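Local coordinates for protein putative glycoside hydrolase (Bacteroides ovatus, PDB 4ONZ) that is a putative glycoside hydrolase, rich in antiparallel strands and probably folded as a five-bladed beta-propeller, whose precise function is not established, at residues A[165-170]-A[220-225]; A[135-140]-A[176-181]. All coordinates share one frame; numbering follows the deposited sequence.

Contact 1: residues A[165-170]-A[220-225]; sequences DKAYNG and WYPVLD
The ring of Tyr168 lies between Leu224 on one face and Tyr221 on the other, with Pro222 O at its edge, in the ring plane. The Leu224 side chain runs against the direction of Tyr168 and lays CD1 over the first face, 4.1 Å from the centroid of the Tyr168 ring, a CH-pi contact. On the second face Tyr221 presents its edge in a T-shaped pair, the planes at 88° and the centroids of the Tyr168 and Tyr221 rings 5.9 Å apart. Tyr221 offers one of its own faces to Ala167, whose small methyl can settle there with CB 3.8 Å from the centroid of the Tyr221 ring. Lys166 crosses the phenol end obliquely, CD 3.3 Å from Tyr221 OH, its long aliphatic stem suited to an exposed margin.

With chi1 at -41°, which sets its CG opposite the carbonyl carbon, the Tyr168 ring reaches across to the strand. Its hydroxyl donates to Pro222 O (Tyr168 OH to Pro222 O 2.7 Å) at a C=O...O angle of 155°, tilted somewhat from the carbonyl plane. Water 1 accepts from Ala167 N at 2.8 Å and also hydrogen-bonds to Trp220 O.

Tyr221 also pairs by its backbone with Thr213. The chemistry is thus mostly apolar packing; the phenol bond is taken by Pro222 O and the bridging water by Trp220 O, joining the 165-170 turn to this short strand.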
loop_
_atom_site.group_PDB
_atom_site.type_symbol
_atom_site.label_atom_id
_atom_site.label_comp_id
_atom_site.label_asym_id
_atom_site.label_seq_id
_atom_site.Cartn_x
_atom_site.Cartn_y
_atom_site.Cartn_z
ATOM N N ASP A 165 11.948 13.931 5.531
ATOM C CA ASP A 165 12.219 15.360 5.693
ATOM C C ASP A 165 13.521 15.633 6.439
ATOM O O ASP A 165 14.309 16.493 6.038
ATOM C CB ASP A 165 11.100 16.069 6.459
ATOM C CG ASP A 165 11.265 17.599 6.443
ATOM O OD1 ASP A 165 11.340 18.180 5.341
ATOM O OD2 ASP A 165 11.316 18.219 7.526
ATOM N N LYS A 166 13.738 14.891 7.515
ATOM C CA LYS A 166 14.852 15.147 8.441
ATOM C C LYS A 166 16.181 14.488 8.069
ATOM O O LYS A 166 17.233 15.127 8.065
ATOM C CB LYS A 166 14.413 14.654 9.823
ATOM C CG LYS A 166 15.308 14.979 11.013
ATOM C CD LYS A 166 14.884 14.120 12.202
ATOM C CE LYS A 166 15.753 14.303 13.440
ATOM N NZ LYS A 166 15.380 15.511 14.216
ATOM N N ALA A 167 16.125 13.205 7.756
ATOM C CA ALA A 167 17.336 12.409 7.515
ATOM C C ALA A 167 18.432 13.056 6.645
ATOM O O ALA A 167 18.175 13.603 5.568
ATOM C CB ALA A 167 16.958 11.046 6.954
ATOM N N TYR A 168 19.658 12.989 7.153
ATOM C CA TYR A 168 20.849 13.438 6.445
ATOM C C TYR A 168 20.751 14.864 5.906
ATOM O O TYR A 168 20.893 15.088 4.699
ATOM C CB TYR A 168 21.148 12.473 5.282
ATOM C CG TYR A 168 20.949 10.990 5.594
ATOM C CD1 TYR A 168 21.658 10.367 6.616
ATOM C CD2 TYR A 168 20.086 10.210 4.832
ATOM C CE1 TYR A 168 21.488 9.015 6.891
ATOM C CE2 TYR A 168 19.910 8.854 5.100
ATOM C CZ TYR A 168 20.618 8.264 6.122
ATOM O OH TYR A 168 20.446 6.930 6.386
ATOM N N ASN A 169 20.499 15.823 6.797
ATOM C CA ASN A 169 20.370 17.233 6.407
ATOM C C ASN A 169 19.290 17.468 5.346
ATOM O O ASN A 169 19.397 18.368 4.499
ATOM C CB ASN A 169 21.722 17.793 5.938
ATOM C CG ASN A 169 22.679 18.046 7.084
ATOM O OD1 ASN A 169 22.357 18.743 8.047
ATOM N ND2 ASN A 169 23.873 17.518 6.963
ATOM N N GLY A 170 18.230 16.663 5.412
ATOM C CA GLY A 170 17.134 16.772 4.469
ATOM C C GLY A 170 17.497 16.346 3.067
ATOM O O GLY A 170 16.834 16.742 2.113
ATOM N N TRP A 220 11.981 8.864 8.932
ATOM C CA TRP A 220 12.592 7.674 8.363
ATOM C C TRP A 220 13.931 7.979 7.714
ATOM O O TRP A 220 14.114 9.040 7.091
ATOM C CB TRP A 220 11.637 7.026 7.351
ATOM C CG TRP A 220 10.415 6.438 7.992
ATOM C CD1 TRP A 220 9.255 7.084 8.276
ATOM C CD2 TRP A 220 10.253 5.095 8.464
ATOM N NE1 TRP A 220 8.368 6.220 8.866
ATOM C CE2 TRP A 220 8.959 4.993 8.996
ATOM C CE3 TRP A 220 11.081 3.963 8.475
ATOM C CZ2 TRP A 220 8.465 3.811 9.551
ATOM C CZ3 TRP A 220 10.590 2.784 9.018
ATOM C CH2 TRP A 220 9.287 2.713 9.537
ATOM N N TYR A 221 14.841 7.013 7.830
ATOM C CA TYR A 221 16.219 7.123 7.350
ATOM C C TYR A 221 16.488 6.083 6.267
ATOM O O TYR A 221 16.646 4.908 6.579
ATOM C CB TYR A 221 17.183 6.946 8.538
ATOM C CG TYR A 221 17.110 8.123 9.484
ATOM C CD1 TYR A 221 16.037 8.273 10.349
ATOM C CD2 TYR A 221 18.091 9.111 9.476
ATOM C CE1 TYR A 221 15.943 9.368 11.189
ATOM C CE2 TYR A 221 18.010 10.206 10.318
ATOM C CZ TYR A 221 16.937 10.325 11.177
ATOM O OH TYR A 221 16.833 11.411 12.018
ATOM N N PRO A 222 16.532 6.516 4.989
ATOM C CA PRO A 222 16.760 5.567 3.909
ATOM C C PRO A 222 18.099 4.859 4.080
ATOM O O PRO A 222 19.080 5.475 4.521
ATOM C CB PRO A 222 16.748 6.439 2.660
ATOM C CG PRO A 222 15.936 7.640 3.033
ATOM C CD PRO A 222 16.215 7.866 4.487
ATOM N N VAL A 223 18.142 3.576 3.754
ATOM C CA VAL A 223 19.366 2.809 3.918
ATOM C C VAL A 223 20.263 3.077 2.722
ATOM O O VAL A 223 19.834 2.947 1.570
ATOM C CB VAL A 223 19.100 1.304 4.099
ATOM C CG1 VAL A 223 20.412 0.536 4.269
ATOM C CG2 VAL A 223 18.207 1.080 5.312
ATOM N N LEU A 224 21.502 3.464 3.026
ATOM C CA LEU A 224 22.512 3.813 2.034
ATOM C C LEU A 224 23.578 2.728 1.927
ATOM O O LEU A 224 23.874 2.050 2.909
ATOM C CB LEU A 224 23.190 5.120 2.441
ATOM C CG LEU A 224 22.269 6.328 2.610
ATOM C CD1 LEU A 224 23.041 7.526 3.135
ATOM C CD2 LEU A 224 21.582 6.669 1.302
ATOM N N ASP A 225 24.145 2.572 0.735
ATOM C CA ASP A 225 25.200 1.572 0.498
ATOM C C ASP A 225 26.597 2.213 0.653
ATOM O O ASP A 225 26.715 3.387 1.032
ATOM C CB ASP A 225 25.021 0.895 -0.875
ATOM C CG ASP A 225 25.223 1.851 -2.056
ATOM O OD1 ASP A 225 25.824 2.939 -1.886
ATOM O OD2 ASP A 225 24.780 1.498 -3.166
HETATM O O HOH W 1 13.770 11.702 7.969
#

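Contact 2: residues A[135-140]-A[176-181]; sequences LYTAWN and FCKSGS
Thr137 faces Lys178 and Leu135 faces Gly180 across two backbones that run roughly antiparallel, 156° apart, yet no direct hydrogen bond joins them. Water does the polar work. Water 3 lies 2.6 Å from Thr137 OG1 and accepts from Ser179 N at 3.1 Å; water 2 accepts from Gly180 N at 2.8 Å and gives a weak bond to Leu135 O. The backbone of 135-139 is already paired within its own sheet (Leu135 with Arg123, Tyr136 with Ala147, Thr137 with Glu120), and water meets the amides of Ser179 and Gly180.

Van der Waals contacts fill in around the waters. Thr137 OG1 rests 3.3 Å from Lys178 CB. A chi1 of -54° swings this hydroxyl to the side opposite the carbonyl carbon, where it can also meet water 3, so threonine serves here as both packing group and polar link. Gly180 has no side chain, which leaves room for the branched end of Leu135; Leu135 CB is 3.8 Å from Gly180 O. Farther along, Trp139 CZ3 comes 4.3 Å from Phe176 CE2, a light apolar touch between the two rings.

Charged and polar ends point to other partners. Ser179 OG bonds to Glu247, and Lys178, whose side chain touches Glu247 and Glu206, comes within about 5 Å of a bound unknown ligand.

Strand 132-139 runs between strands 118-126 and 144-151 of a four-stranded antiparallel sheet, while Gly180 and Ser181 begin strand 180-187 of the next sheet, alongside strand 245-255. The contact thus joins two sheets, consistent with neighbouring blades of a beta-propeller.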
loop_
_atom_site.group_PDB
_atom_site.type_symbol
_atom_site.label_atom_id
_atom_site.label_comp_id
_atom_site.label_asym_id
_atom_site.label_seq_id
_atom_site.Cartn_x
_atom_site.Cartn_y
_atom_site.Cartn_z
ATOM N N LEU A 135 1.515 5.460 5.774
ATOM C CA LEU A 135 2.507 5.930 4.811
ATOM C C LEU A 135 1.712 6.117 3.527
ATOM O O LEU A 135 1.040 5.181 3.076
ATOM C CB LEU A 135 3.631 4.923 4.594
ATOM C CG LEU A 135 4.834 4.967 5.541
ATOM C CD1 LEU A 135 5.740 6.140 5.222
ATOM C CD2 LEU A 135 4.403 5.019 6.997
ATOM N N TYR A 136 1.776 7.318 2.966
ATOM C CA TYR A 136 1.044 7.673 1.769
ATOM C C TYR A 136 1.866 8.635 0.902
ATOM O O TYR A 136 2.950 9.069 1.272
ATOM C CB TYR A 136 -0.321 8.307 2.148
ATOM C CG TYR A 136 -0.240 9.669 2.814
ATOM C CD1 TYR A 136 -0.003 9.796 4.185
ATOM C CD2 TYR A 136 -0.405 10.832 2.077
ATOM C CE1 TYR A 136 0.071 11.054 4.784
ATOM C CE2 TYR A 136 -0.352 12.085 2.672
ATOM C CZ TYR A 136 -0.105 12.192 4.022
ATOM O OH TYR A 136 -0.042 13.444 4.605
ATOM N N THR A 137 1.343 8.964 -0.266
ATOM C CA THR A 137 2.035 9.872 -1.164
ATOM C C THR A 137 1.378 11.245 -1.128
ATOM O O THR A 137 0.170 11.349 -1.350
ATOM C CB THR A 137 1.947 9.351 -2.606
ATOM O OG1 THR A 137 2.419 8.002 -2.656
ATOM C CG2 THR A 137 2.754 10.225 -3.565
ATOM N N ALA A 138 2.166 12.279 -0.823
ATOM C CA ALA A 138 1.708 13.671 -0.877
ATOM C C ALA A 138 2.068 14.162 -2.276
ATOM O O ALA A 138 3.209 13.998 -2.720
ATOM C CB ALA A 138 2.402 14.512 0.179
ATOM N N TRP A 139 1.099 14.736 -2.976
ATOM C CA TRP A 139 1.288 15.167 -4.358
ATOM C C TRP A 139 0.991 16.648 -4.502
ATOM O O TRP A 139 -0.144 17.074 -4.324
ATOM C CB TRP A 139 0.371 14.324 -5.251
ATOM C CG TRP A 139 0.370 14.571 -6.729
ATOM C CD1 TRP A 139 -0.733 14.662 -7.533
ATOM C CD2 TRP A 139 1.507 14.735 -7.594
ATOM N NE1 TRP A 139 -0.355 14.858 -8.836
ATOM C CE2 TRP A 139 1.012 14.915 -8.903
ATOM C CE3 TRP A 139 2.890 14.727 -7.393
ATOM C CZ2 TRP A 139 1.852 15.089 -10.007
ATOM C CZ3 TRP A 139 3.727 14.911 -8.493
ATOM C CH2 TRP A 139 3.202 15.095 -9.782
ATOM N N ASN A 140 2.019 17.426 -4.830
ATOM C CA ASN A 140 1.869 18.877 -5.010
ATOM C C ASN A 140 2.025 19.292 -6.474
ATOM O O ASN A 140 2.213 20.475 -6.773
ATOM C CB ASN A 140 2.889 19.618 -4.136
ATOM C CG ASN A 140 4.327 19.374 -4.561
ATOM O OD1 ASN A 140 4.597 18.714 -5.571
ATOM N ND2 ASN A 140 5.266 19.908 -3.785
ATOM N N PHE A 176 11.414 12.311 -5.301
ATOM C CA PHE A 176 10.171 11.701 -5.787
ATOM C C PHE A 176 10.181 10.262 -5.252
ATOM O O PHE A 176 11.083 9.483 -5.555
ATOM C CB PHE A 176 10.152 11.715 -7.318
ATOM C CG PHE A 176 8.824 11.363 -7.937
ATOM C CD1 PHE A 176 8.359 10.054 -7.927
ATOM C CD2 PHE A 176 8.072 12.339 -8.600
ATOM C CE1 PHE A 176 7.146 9.730 -8.517
ATOM C CE2 PHE A 176 6.870 12.020 -9.207
ATOM C CZ PHE A 176 6.402 10.711 -9.154
ATOM N N CYS A 177 9.197 9.920 -4.426
ATOM C CA CYS A 177 9.128 8.600 -3.815
ATOM C C CYS A 177 7.721 8.291 -3.323
ATOM O O CYS A 177 6.912 9.192 -3.079
ATOM C CB CYS A 177 10.140 8.465 -2.667
ATOM S SG CYS A 177 10.003 9.700 -1.353
ATOM N N LYS A 178 7.442 7.001 -3.194
ATOM C CA LYS A 178 6.130 6.524 -2.784
ATOM C C LYS A 178 6.197 5.061 -2.360
ATOM O O LYS A 178 7.238 4.416 -2.516
ATOM C CB LYS A 178 5.141 6.656 -3.942
ATOM C CG LYS A 178 5.562 5.936 -5.210
ATOM C CD LYS A 178 4.546 6.045 -6.335
ATOM C CE LYS A 178 4.278 7.474 -6.764
ATOM N NZ LYS A 178 3.333 7.477 -7.911
ATOM N N SER A 179 5.082 4.581 -1.802
ATOM C CA SER A 179 4.873 3.177 -1.450
ATOM C C SER A 179 5.750 2.646 -0.318
ATOM O O SER A 179 6.787 2.007 -0.560
ATOM C CB SER A 179 5.009 2.320 -2.706
ATOM O OG SER A 179 4.259 2.892 -3.781
ATOM N N GLY A 180 5.313 2.898 0.913
ATOM C CA GLY A 180 6.041 2.465 2.114
ATOM C C GLY A 180 5.395 1.284 2.819
ATOM O O GLY A 180 4.251 1.382 3.249
ATOM N N SER A 181 6.138 0.181 2.946
ATOM C CA SER A 181 5.642 -1.050 3.583
ATOM C C SER A 181 6.361 -1.384 4.896
ATOM O O SER A 181 7.439 -2.008 4.909
ATOM C CB SER A 181 5.774 -2.224 2.621
ATOM O OG SER A 181 5.027 -1.976 1.460
HETATM O O HOH W 2 2.773 4.165 1.050
HETATM O O HOH W 3 2.362 5.887 -1.185
#

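Overall arrangement
From the N terminus, after an earlier four-stranded sheet (50-97) and strand 118-126, the chain reaches 135-140 in strand 132-139, completes this second sheet with strands 144-151 and 158-162, and enters the turn at 165-170. Next comes 176-181, where contact 2 closes a loop of 35 residues on strand 132-139. Contact 1 closes a longer loop of 49 residues, which holds strands 180-187 to 210-214. The segments alternate, so the two loops cross. Both contacts reach the sheet containing 180-187 and 221-222: contact 2, closer to the chain's centre than contact 1, joins it to the preceding sheet, and contact 1 ties its outlying strand to the connecting turn. Their centres are about 15 Å apart.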